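Local coordinates for protein putative cytochrome P450 YjiB (Bacillus subtilis subsp. subtilis, PDB 4RM4) that probably works as a heme-dependent cytochrome P450 monooxygenase that uses iron to activate molecular oxygen and transfer one of its atoms to organic substrates, at residues P28-M33 and F313-N318; F51-V56 and A322-P327; K122-S127 and S368-M373. All blocks are in the same frame, centred on the assembly; numbering follows the deposited sequence.

Interaction 1 (P28-M33 and F313-N318); sequences PWYESM and FVASAN
Tyr-30 reaches out from helix 27-36 and lays its ring against Ala-315 and Ser-316 of the short helix 314-317 and against Phe-313 just before it. In the usual P450 nomenclature these are helix A and helix K'. The tight part is the whole length of the tyrosine. At its root, CB lies 3.7 Å from Ser-316 OG; further along, Ser-316 CB sits off-centre above one ring face, 4.2 Å from the Tyr-30 centroid, a CH-pi contact. The same face has the backbone N of Ser-316 above it near the rim. Ala-315 CB meets the far half of the ring, 3.6 Å from Tyr-30 CE1, and also touches the phenol end. Phe-313, at the N-cap position, fills the other flank, its CD1 3.7 Å from Tyr-30 CE2. The two rings meet obliquely, with planes at 54° and centroids 5.8 Å apart. Tyr-30 CG stands anti to its own carbonyl carbon (chi1 -66°), which sends the ring off the helix toward these partners. The loose side lies one residue back: Trp-29 is solvent-exposed, its CZ3 4.5 Å from Phe-313 CE1, with Met-33 CG resting on one face of its indole. Nearby, Ser-32 OG bonds back to Trp-29 O, a carbonyl that Met-33 N also uses. No hydrogen bond joins the two segments. Ser-316 OG is satisfied beyond them, by Phe-51 O and by Arg-34 NH2: between the segments the contact rests on apolar, aromatic and CH-pi packing, while Arg-34, further along helix 27-36, adds a polar link.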
loop_
_atom_site.group_PDB
_atom_site.type_symbol
_atom_site.label_atom_id
_atom_site.label_comp_id
_atom_site.label_asym_id
_atom_site.label_seq_id
_atom_site.Cartn_x
_atom_site.Cartn_y
_atom_site.Cartn_z
ATOM N N PRO A 28 -10.817 -6.620 16.959
ATOM C CA PRO A 28 -11.088 -7.474 18.124
ATOM C C PRO A 28 -10.367 -8.824 18.067
ATOM O O PRO A 28 -9.834 -9.277 19.093
ATOM C CB PRO A 28 -12.607 -7.642 18.082
ATOM C CG PRO A 28 -13.088 -6.369 17.466
ATOM C CD PRO A 28 -12.054 -6.052 16.389
ATOM N N TRP A 29 -10.316 -9.459 16.898
ATOM C CA TRP A 29 -9.617 -10.735 16.784
ATOM C C TRP A 29 -8.116 -10.590 17.024
ATOM O O TRP A 29 -7.536 -11.379 17.766
ATOM C CB TRP A 29 -9.886 -11.414 15.441
ATOM C CG TRP A 29 -9.143 -12.716 15.289
ATOM C CD1 TRP A 29 -9.355 -13.869 15.988
ATOM C CD2 TRP A 29 -8.066 -12.986 14.387
ATOM N NE1 TRP A 29 -8.472 -14.841 15.578
ATOM C CE2 TRP A 29 -7.668 -14.324 14.596
ATOM C CE3 TRP A 29 -7.395 -12.227 13.420
ATOM C CZ2 TRP A 29 -6.640 -14.918 13.871
ATOM C CZ3 TRP A 29 -6.369 -12.814 12.710
ATOM C CH2 TRP A 29 -6.000 -14.146 12.940
ATOM N N TYR A 30 -7.488 -9.601 16.384
ATOM C CA TYR A 30 -6.088 -9.296 16.660
ATOM C C TYR A 30 -5.882 -9.128 18.172
ATOM O O TYR A 30 -4.929 -9.648 18.740
ATOM C CB TYR A 30 -5.667 -7.985 15.982
ATOM C CG TYR A 30 -5.657 -7.972 14.458
ATOM C CD1 TYR A 30 -5.846 -6.781 13.761
ATOM C CD2 TYR A 30 -5.424 -9.129 13.728
ATOM C CE1 TYR A 30 -5.832 -6.745 12.371
ATOM C CE2 TYR A 30 -5.397 -9.104 12.339
ATOM C CZ TYR A 30 -5.607 -7.907 11.670
ATOM O OH TYR A 30 -5.584 -7.862 10.297
ATOM N N GLU A 31 -6.762 -8.358 18.808
ATOM C CA GLU A 31 -6.627 -8.093 20.236
ATOM C C GLU A 31 -6.667 -9.382 21.049
ATOM O O GLU A 31 -5.901 -9.543 22.001
ATOM C CB GLU A 31 -7.692 -7.112 20.748
ATOM C CG GLU A 31 -7.579 -6.846 22.258
ATOM C CD GLU A 31 -8.195 -5.528 22.667
ATOM O OE1 GLU A 31 -8.942 -4.938 21.856
ATOM O OE2 GLU A 31 -7.935 -5.078 23.806
ATOM N N SER A 32 -7.533 -10.311 20.651
ATOM C CA SER A 32 -7.623 -11.592 21.337
ATOM C C SER A 32 -6.343 -12.427 21.152
ATOM O O SER A 32 -5.873 -13.062 22.094
ATOM C CB SER A 32 -8.868 -12.366 20.900
ATOM O OG SER A 32 -8.690 -12.968 19.640
ATOM N N MET A 33 -5.766 -12.409 19.950
ATOM C CA MET A 33 -4.512 -13.128 19.705
ATOM C C MET A 33 -3.330 -12.507 20.449
ATOM O O MET A 33 -2.511 -13.215 21.017
ATOM C CB MET A 33 -4.212 -13.216 18.199
ATOM C CG MET A 33 -5.344 -13.821 17.393
ATOM S SD MET A 33 -5.605 -15.587 17.690
ATOM C CE MET A 33 -4.111 -16.273 16.964
ATOM N N PHE A 313 1.695 -9.743 11.411
ATOM C CA PHE A 313 0.532 -8.866 11.319
ATOM C C PHE A 313 0.806 -7.432 11.750
ATOM O O PHE A 313 0.600 -7.069 12.901
ATOM C CB PHE A 313 -0.634 -9.471 12.132
ATOM C CG PHE A 313 -1.271 -10.647 11.457
ATOM C CD1 PHE A 313 -2.392 -10.481 10.659
ATOM C CD2 PHE A 313 -0.726 -11.920 11.582
ATOM C CE1 PHE A 313 -2.960 -11.559 9.994
ATOM C CE2 PHE A 313 -1.296 -13.003 10.928
ATOM C CZ PHE A 313 -2.406 -12.828 10.137
ATOM N N VAL A 314 1.295 -6.617 10.820
ATOM C CA VAL A 314 1.574 -5.228 11.116
ATOM C C VAL A 314 0.286 -4.503 11.519
ATOM O O VAL A 314 0.321 -3.574 12.311
ATOM C CB VAL A 314 2.293 -4.502 9.947
ATOM C CG1 VAL A 314 3.697 -5.101 9.708
ATOM C CG2 VAL A 314 1.471 -4.566 8.682
ATOM N N ALA A 315 -0.857 -4.971 11.036
ATOM C CA ALA A 315 -2.115 -4.358 11.455
ATOM C C ALA A 315 -2.343 -4.547 12.943
ATOM O O ALA A 315 -2.853 -3.646 13.602
ATOM C CB ALA A 315 -3.291 -4.891 10.666
ATOM N N SER A 316 -1.967 -5.716 13.462
ATOM C CA SER A 316 -2.090 -5.996 14.896
ATOM C C SER A 316 -1.030 -5.241 15.701
ATOM O O SER A 316 -1.322 -4.682 16.769
ATOM C CB SER A 316 -1.988 -7.509 15.157
ATOM O OG SER A 316 -2.015 -7.814 16.555
ATOM N N ALA A 317 0.205 -5.240 15.199
ATOM C CA ALA A 317 1.297 -4.500 15.834
ATOM C C ALA A 317 0.915 -3.048 16.109
ATOM O O ALA A 317 1.225 -2.484 17.165
ATOM C CB ALA A 317 2.533 -4.556 14.959
ATOM N N ASN A 318 0.217 -2.465 15.153
ATOM C CA ASN A 318 -0.126 -1.058 15.171
ATOM C C ASN A 318 -1.205 -0.736 16.220
ATOM O O ASN A 318 -1.465 0.438 16.497
ATOM C CB ASN A 318 -0.607 -0.628 13.776
ATOM C CG ASN A 318 0.539 -0.361 12.793
ATOM O OD1 ASN A 318 1.728 -0.455 13.134
ATOM N ND2 ASN A 318 0.173 -0.032 11.558
#

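Interaction 2 (F51-V56 and A322-P327); sequences FLYDDV and AKFDRP
Tyr-53 and Lys-323 each place CG anti to the backbone N (chi1 -177° for the tyrosine), and a bend at chi2 of Lys-323 (72°) then runs its aliphatic chain along the phenol ring. Lys-323 CG comes to 3.5 Å from the Tyr-53 centroid, almost straight above it, a well-centred CH-pi contact. The chain carries on over the same face toward the hydroxyl end: CD lies 3.6 Å from Tyr-53 CE2, and CE 3.7 Å from Tyr-53 OH. Only the methylenes touch the ring, and the ammonium group passes beyond it. There a water accepts a bond from Lys-323 NZ at 3.0 Å and donates to Asp-54 OD1 at 3.2 Å, linking opposite charges whose own atoms, NZ and OD1, stay 5.7 Å apart. Asp-54 OD1 also lies in the plane of the Tyr-53 ring, at its edge. Phe-324 adds the buried end of the contact through CE1, 4.0 Å from Tyr-53 CD1. Its ring stands nearly perpendicular to the tyrosine (88°) but meets it obliquely, while Lys-323 CG also lies above the rim of one Phe-324 face. The contact thus grades from an aromatic interior to a charged, hydrated surface. The phenol hydroxyl is anchored elsewhere, by Pro-338 O and Lys-57 NZ. The arrangement ties the first turn of helix 53-61, helix B of the P450 fold, to the loop following helix 314-317; Ala-317 of that helix packs on Tyr-53, and Val-56 touches Val-314 and Ala-317 of the same helix and Val-50 of strand 47-50.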
loop_
_atom_site.group_PDB
_atom_site.type_symbol
_atom_site.label_atom_id
_atom_site.label_comp_id
_atom_site.label_asym_id
_atom_site.label_seq_id
_atom_site.Cartn_x
_atom_site.Cartn_y
_atom_site.Cartn_z
ATOM N N PHE A 51 1.671 -11.518 16.366
ATOM C CA PHE A 51 0.715 -10.425 16.560
ATOM C C PHE A 51 1.182 -9.229 17.407
ATOM O O PHE A 51 0.563 -8.167 17.351
ATOM C CB PHE A 51 -0.596 -10.965 17.162
ATOM C CG PHE A 51 -1.353 -11.892 16.241
ATOM C CD1 PHE A 51 -2.257 -11.390 15.326
ATOM C CD2 PHE A 51 -1.155 -13.269 16.300
ATOM C CE1 PHE A 51 -2.954 -12.251 14.462
ATOM C CE2 PHE A 51 -1.842 -14.130 15.444
ATOM C CZ PHE A 51 -2.743 -13.615 14.525
ATOM N N LEU A 52 2.239 -9.399 18.202
ATOM C CA LEU A 52 2.704 -8.315 19.075
ATOM C C LEU A 52 3.676 -7.388 18.359
ATOM O O LEU A 52 4.475 -7.828 17.539
ATOM C CB LEU A 52 3.380 -8.866 20.341
ATOM C CG LEU A 52 2.551 -9.624 21.383
ATOM C CD1 LEU A 52 3.435 -10.137 22.504
ATOM C CD2 LEU A 52 1.446 -8.739 21.953
ATOM N N TYR A 53 3.618 -6.104 18.684
ATOM C CA TYR A 53 4.499 -5.127 18.034
ATOM C C TYR A 53 5.999 -5.511 18.023
ATOM O O TYR A 53 6.641 -5.501 16.976
ATOM C CB TYR A 53 4.298 -3.744 18.658
ATOM C CG TYR A 53 5.104 -2.644 18.008
ATOM C CD1 TYR A 53 4.551 -1.831 17.017
ATOM C CD2 TYR A 53 6.420 -2.420 18.386
ATOM C CE1 TYR A 53 5.307 -0.813 16.423
ATOM C CE2 TYR A 53 7.173 -1.436 17.801
ATOM C CZ TYR A 53 6.620 -0.632 16.824
ATOM O OH TYR A 53 7.401 0.359 16.271
ATOM N N ASP A 54 6.583 -5.826 19.177
ATOM C CA ASP A 54 8.009 -6.166 19.176
ATOM C C ASP A 54 8.325 -7.400 18.317
ATOM O O ASP A 54 9.329 -7.439 17.597
ATOM C CB ASP A 54 8.537 -6.345 20.610
ATOM C CG ASP A 54 8.514 -5.050 21.407
ATOM O OD1 ASP A 54 8.409 -3.966 20.793
ATOM O OD2 ASP A 54 8.608 -5.117 22.650
ATOM N N ASP A 55 7.465 -8.412 18.386
ATOM C CA ASP A 55 7.672 -9.623 17.609
ATOM C C ASP A 55 7.523 -9.351 16.111
ATOM O O ASP A 55 8.382 -9.744 15.308
ATOM C CB ASP A 55 6.708 -10.718 18.064
ATOM C CG ASP A 55 6.948 -11.137 19.502
ATOM O OD1 ASP A 55 8.065 -10.888 19.988
ATOM O OD2 ASP A 55 6.032 -11.714 20.132
ATOM N N VAL A 56 6.442 -8.676 15.746
ATOM C CA VAL A 56 6.219 -8.311 14.350
ATOM C C VAL A 56 7.385 -7.495 13.794
ATOM O O VAL A 56 7.876 -7.762 12.701
ATOM C CB VAL A 56 4.910 -7.511 14.159
ATOM C CG1 VAL A 56 4.883 -6.875 12.760
ATOM C CG2 VAL A 56 3.700 -8.405 14.360
ATOM N N ALA A 322 1.156 -2.471 24.273
ATOM C CA ALA A 322 2.497 -2.450 24.847
ATOM C C ALA A 322 3.390 -1.394 24.208
ATOM O O ALA A 322 4.426 -1.029 24.765
ATOM C CB ALA A 322 3.142 -3.819 24.747
ATOM N N LYS A 323 2.979 -0.892 23.046
ATOM C CA LYS A 323 3.784 0.071 22.322
ATOM C C LYS A 323 3.092 1.427 22.155
ATOM O O LYS A 323 3.756 2.464 22.053
ATOM C CB LYS A 323 4.164 -0.495 20.942
ATOM C CG LYS A 323 4.990 0.472 20.099
ATOM C CD LYS A 323 6.399 0.623 20.632
ATOM C CE LYS A 323 7.185 1.610 19.795
ATOM N NZ LYS A 323 8.603 1.665 20.249
ATOM N N PHE A 324 1.764 1.404 22.089
ATOM C CA PHE A 324 0.955 2.604 21.888
ATOM C C PHE A 324 -0.009 2.846 23.029
ATOM O O PHE A 324 -0.774 1.960 23.408
ATOM C CB PHE A 324 0.121 2.477 20.618
ATOM C CG PHE A 324 0.939 2.385 19.359
ATOM C CD1 PHE A 324 1.140 1.163 18.740
ATOM C CD2 PHE A 324 1.504 3.520 18.798
ATOM C CE1 PHE A 324 1.887 1.079 17.585
ATOM C CE2 PHE A 324 2.260 3.442 17.634
ATOM C CZ PHE A 324 2.446 2.224 17.028
ATOM N N ASP A 325 -0.002 4.068 23.540
ATOM C CA ASP A 325 -0.974 4.465 24.545
ATOM C C ASP A 325 -2.373 4.575 23.926
ATOM O O ASP A 325 -2.546 5.134 22.842
ATOM C CB ASP A 325 -0.554 5.789 25.180
ATOM C CG ASP A 325 -1.294 6.078 26.460
ATOM O OD1 ASP A 325 -1.748 7.229 26.640
ATOM O OD2 ASP A 325 -1.420 5.153 27.290
ATOM N N ARG A 326 -3.370 4.036 24.625
ATOM C CA ARG A 326 -4.752 3.993 24.127
ATOM C C ARG A 326 -4.864 3.742 22.623
ATOM O O ARG A 326 -5.355 4.588 21.875
ATOM C CB ARG A 326 -5.544 5.244 24.531
ATOM C CG ARG A 326 -4.877 6.568 24.226
ATOM C CD ARG A 326 -5.630 7.702 24.918
ATOM N NE ARG A 326 -6.055 7.317 26.263
ATOM C CZ ARG A 326 -5.385 7.611 27.374
ATOM N NH1 ARG A 326 -4.254 8.302 27.307
ATOM N NH2 ARG A 326 -5.845 7.217 28.554
ATOM N N PRO A 327 -4.421 2.560 22.189
ATOM C CA PRO A 327 -4.316 2.162 20.778
ATOM C C PRO A 327 -5.672 2.113 20.081
ATOM O O PRO A 327 -5.735 2.208 18.858
ATOM C CB PRO A 327 -3.713 0.759 20.864
ATOM C CG PRO A 327 -4.142 0.258 22.231
ATOM C CD PRO A 327 -4.059 1.464 23.105
HETATM O O HOH W 1 9.873 -1.078 20.585
#

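Interaction 3 (K122-S127 and S368-M373); sequences KFQGRS and SAFPHM
Phe-370 is met by Gln-124 and Phe-123 where two long helices of the P450 fold run out: helix 102-123, conventionally helix D, and helix 352-369, helix L. Phe-123 opens a type I beta turn ending at Arg-126, closed by a bond from Arg-126 N to Phe-123 O, while Phe-370 is the first residue to leave helical geometry at the other helix end. Phe-370 gives the most surface to the contact. Its ring points at the turn and touches with its outer rim: CE2 lies 3.8 Å from Phe-123 CE1, and CZ approaches the same edge of that ring. The ring planes are nearly parallel (13°), yet the centroids are 6.0 Å apart and neither ring covers the other; they meet rim to rim, not as a stack. Phe-123 carries CG between its backbone N and carbonyl carbon (chi1 60°), which brings its ring round toward Phe-370 and Leu-366. Phe-129 of strand 128-130 touches both rings. The Phe-123 and Phe-370 rings are buried, whereas Gln-124 is solvent-exposed and reaches across to Ala-369. Its chain bends at chi2, bringing the amide beside Ala-369, with NE2 3.9 Å from Ala-369 CB and also near Phe-370 CE1. The strands that follow, 128-130 and 374-380, flank strand 389-395 in one antiparallel sheet, so the contact joins the helix ends just before that sheet. A single hydrogen bond crosses between the segments: Gln-124 NE2 donates to Ala-369 O at 3.3 Å with an N-H...O angle of 147°, the oxygen near the glutamine amide plane but NE2 above the carbonyl plane.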
loop_
_atom_site.group_PDB
_atom_site.type_symbol
_atom_site.label_atom_id
_atom_site.label_comp_id
_atom_site.label_asym_id
_atom_site.label_seq_id
_atom_site.Cartn_x
_atom_site.Cartn_y
_atom_site.Cartn_z
ATOM N N LYS A 122 -15.713 16.005 -11.139
ATOM C CA LYS A 122 -16.702 15.099 -11.715
ATOM C C LYS A 122 -17.871 14.803 -10.771
ATOM O O LYS A 122 -18.986 14.549 -11.231
ATOM C CB LYS A 122 -16.047 13.785 -12.171
ATOM C CG LYS A 122 -15.038 13.928 -13.301
ATOM C CD LYS A 122 -14.596 12.555 -13.814
ATOM C CE LYS A 122 -13.480 12.663 -14.842
ATOM N NZ LYS A 122 -13.909 13.375 -16.079
ATOM N N PHE A 123 -17.631 14.832 -9.458
ATOM C CA PHE A 123 -18.708 14.542 -8.508
ATOM C C PHE A 123 -19.020 15.684 -7.538
ATOM O O PHE A 123 -19.755 15.497 -6.565
ATOM C CB PHE A 123 -18.476 13.212 -7.767
ATOM C CG PHE A 123 -17.204 13.155 -6.961
ATOM C CD1 PHE A 123 -17.210 13.456 -5.606
ATOM C CD2 PHE A 123 -16.011 12.769 -7.546
ATOM C CE1 PHE A 123 -16.053 13.381 -4.858
ATOM C CE2 PHE A 123 -14.841 12.699 -6.800
ATOM C CZ PHE A 123 -14.864 13.005 -5.455
ATOM N N GLN A 124 -18.483 16.862 -7.838
ATOM C CA GLN A 124 -18.592 18.053 -6.990
ATOM C C GLN A 124 -20.029 18.513 -6.697
ATOM O O GLN A 124 -20.280 19.181 -5.692
ATOM C CB GLN A 124 -17.809 19.202 -7.635
ATOM C CG GLN A 124 -17.954 20.547 -6.935
ATOM C CD GLN A 124 -17.012 20.699 -5.753
ATOM O OE1 GLN A 124 -15.845 21.054 -5.922
ATOM N NE2 GLN A 124 -17.516 20.439 -4.549
ATOM N N GLY A 125 -20.968 18.170 -7.571
ATOM C CA GLY A 125 -22.336 18.641 -7.413
ATOM C C GLY A 125 -23.334 17.635 -6.863
ATOM O O GLY A 125 -24.523 17.937 -6.735
ATOM N N ARG A 126 -22.858 16.445 -6.521
ATOM C CA ARG A 126 -23.748 15.351 -6.165
ATOM C C ARG A 126 -24.012 15.265 -4.667
ATOM O O ARG A 126 -23.156 15.609 -3.852
ATOM C CB ARG A 126 -23.193 14.032 -6.705
ATOM C CG ARG A 126 -23.069 14.020 -8.227
ATOM C CD ARG A 126 -22.128 12.933 -8.711
ATOM N NE ARG A 126 -22.470 11.623 -8.168
ATOM C CZ ARG A 126 -21.763 10.520 -8.386
ATOM N NH1 ARG A 126 -20.670 10.569 -9.139
ATOM N NH2 ARG A 126 -22.147 9.366 -7.849
ATOM N N SER A 127 -25.206 14.811 -4.312
ATOM C CA SER A 127 -25.598 14.732 -2.914
ATOM C C SER A 127 -25.124 13.415 -2.316
ATOM O O SER A 127 -25.017 13.275 -1.094
ATOM C CB SER A 127 -27.117 14.867 -2.771
ATOM O OG SER A 127 -27.790 13.736 -3.299
ATOM N N SER A 368 -11.751 19.897 1.746
ATOM C CA SER A 368 -11.929 21.295 1.355
ATOM C C SER A 368 -13.139 21.477 0.434
ATOM O O SER A 368 -13.855 22.483 0.511
ATOM C CB SER A 368 -10.660 21.809 0.659
ATOM O OG SER A 368 -10.747 23.191 0.356
ATOM N N ALA A 369 -13.367 20.500 -0.441
ATOM C CA ALA A 369 -14.449 20.602 -1.413
ATOM C C ALA A 369 -15.822 20.398 -0.792
ATOM O O ALA A 369 -16.828 20.845 -1.348
ATOM C CB ALA A 369 -14.238 19.614 -2.556
ATOM N N PHE A 370 -15.866 19.722 0.351
ATOM C CA PHE A 370 -17.141 19.346 0.958
ATOM C C PHE A 370 -17.261 19.808 2.404
ATOM O O PHE A 370 -16.489 19.387 3.269
ATOM C CB PHE A 370 -17.356 17.837 0.843
ATOM C CG PHE A 370 -17.473 17.363 -0.578
ATOM C CD1 PHE A 370 -18.617 17.628 -1.312
ATOM C CD2 PHE A 370 -16.426 16.693 -1.191
ATOM C CE1 PHE A 370 -18.733 17.212 -2.627
ATOM C CE2 PHE A 370 -16.530 16.275 -2.512
ATOM C CZ PHE A 370 -17.689 16.538 -3.230
ATOM N N PRO A 371 -18.230 20.692 2.669
ATOM C CA PRO A 371 -18.405 21.228 4.022
ATOM C C PRO A 371 -18.771 20.132 5.017
ATOM O O PRO A 371 -18.283 20.129 6.152
ATOM C CB PRO A 371 -19.550 22.237 3.857
ATOM C CG PRO A 371 -20.265 21.820 2.615
ATOM C CD PRO A 371 -19.212 21.248 1.717
ATOM N N HIS A 372 -19.611 19.200 4.589
ATOM C CA HIS A 372 -20.043 18.120 5.464
ATOM C C HIS A 372 -20.213 16.816 4.691
ATOM O O HIS A 372 -20.586 16.814 3.520
ATOM C CB HIS A 372 -21.346 18.494 6.177
ATOM C CG HIS A 372 -21.991 17.346 6.893
ATOM N ND1 HIS A 372 -21.636 16.972 8.171
ATOM C CD2 HIS A 372 -22.967 16.490 6.508
ATOM C CE1 HIS A 372 -22.367 15.935 8.544
ATOM N NE2 HIS A 372 -23.184 15.624 7.553
ATOM N N MET A 373 -19.944 15.707 5.368
ATOM C CA MET A 373 -19.971 14.398 4.739
ATOM C C MET A 373 -20.366 13.365 5.792
ATOM O O MET A 373 -19.984 13.487 6.956
ATOM C CB MET A 373 -18.581 14.104 4.167
ATOM C CG MET A 373 -18.497 12.955 3.212
ATOM S SD MET A 373 -16.798 12.720 2.648
ATOM C CE MET A 373 -16.597 14.054 1.476
#

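Interactions 1 and 2 form one continuous packed region, their centres 9 Å apart: Ala-317 O lies 3.4 Å from Tyr-53 CD1, and Met-33 CE comes within 3.5 Å of Phe-51 CE2. Helix 314-317 is thereby held from helix 27-36 and from the segment 51-56. Both contacts lie away from the heme site, the side chains of Ala-315 and Tyr-53 being about 10 and 12 Å from the heme; Cys-349 is the probable axial iron ligand. Interaction 3 stands apart, its centre about 35 Å from that of interaction 1 and 37 Å from that of interaction 2. Along the chain the first segments of all three precede all the second ones.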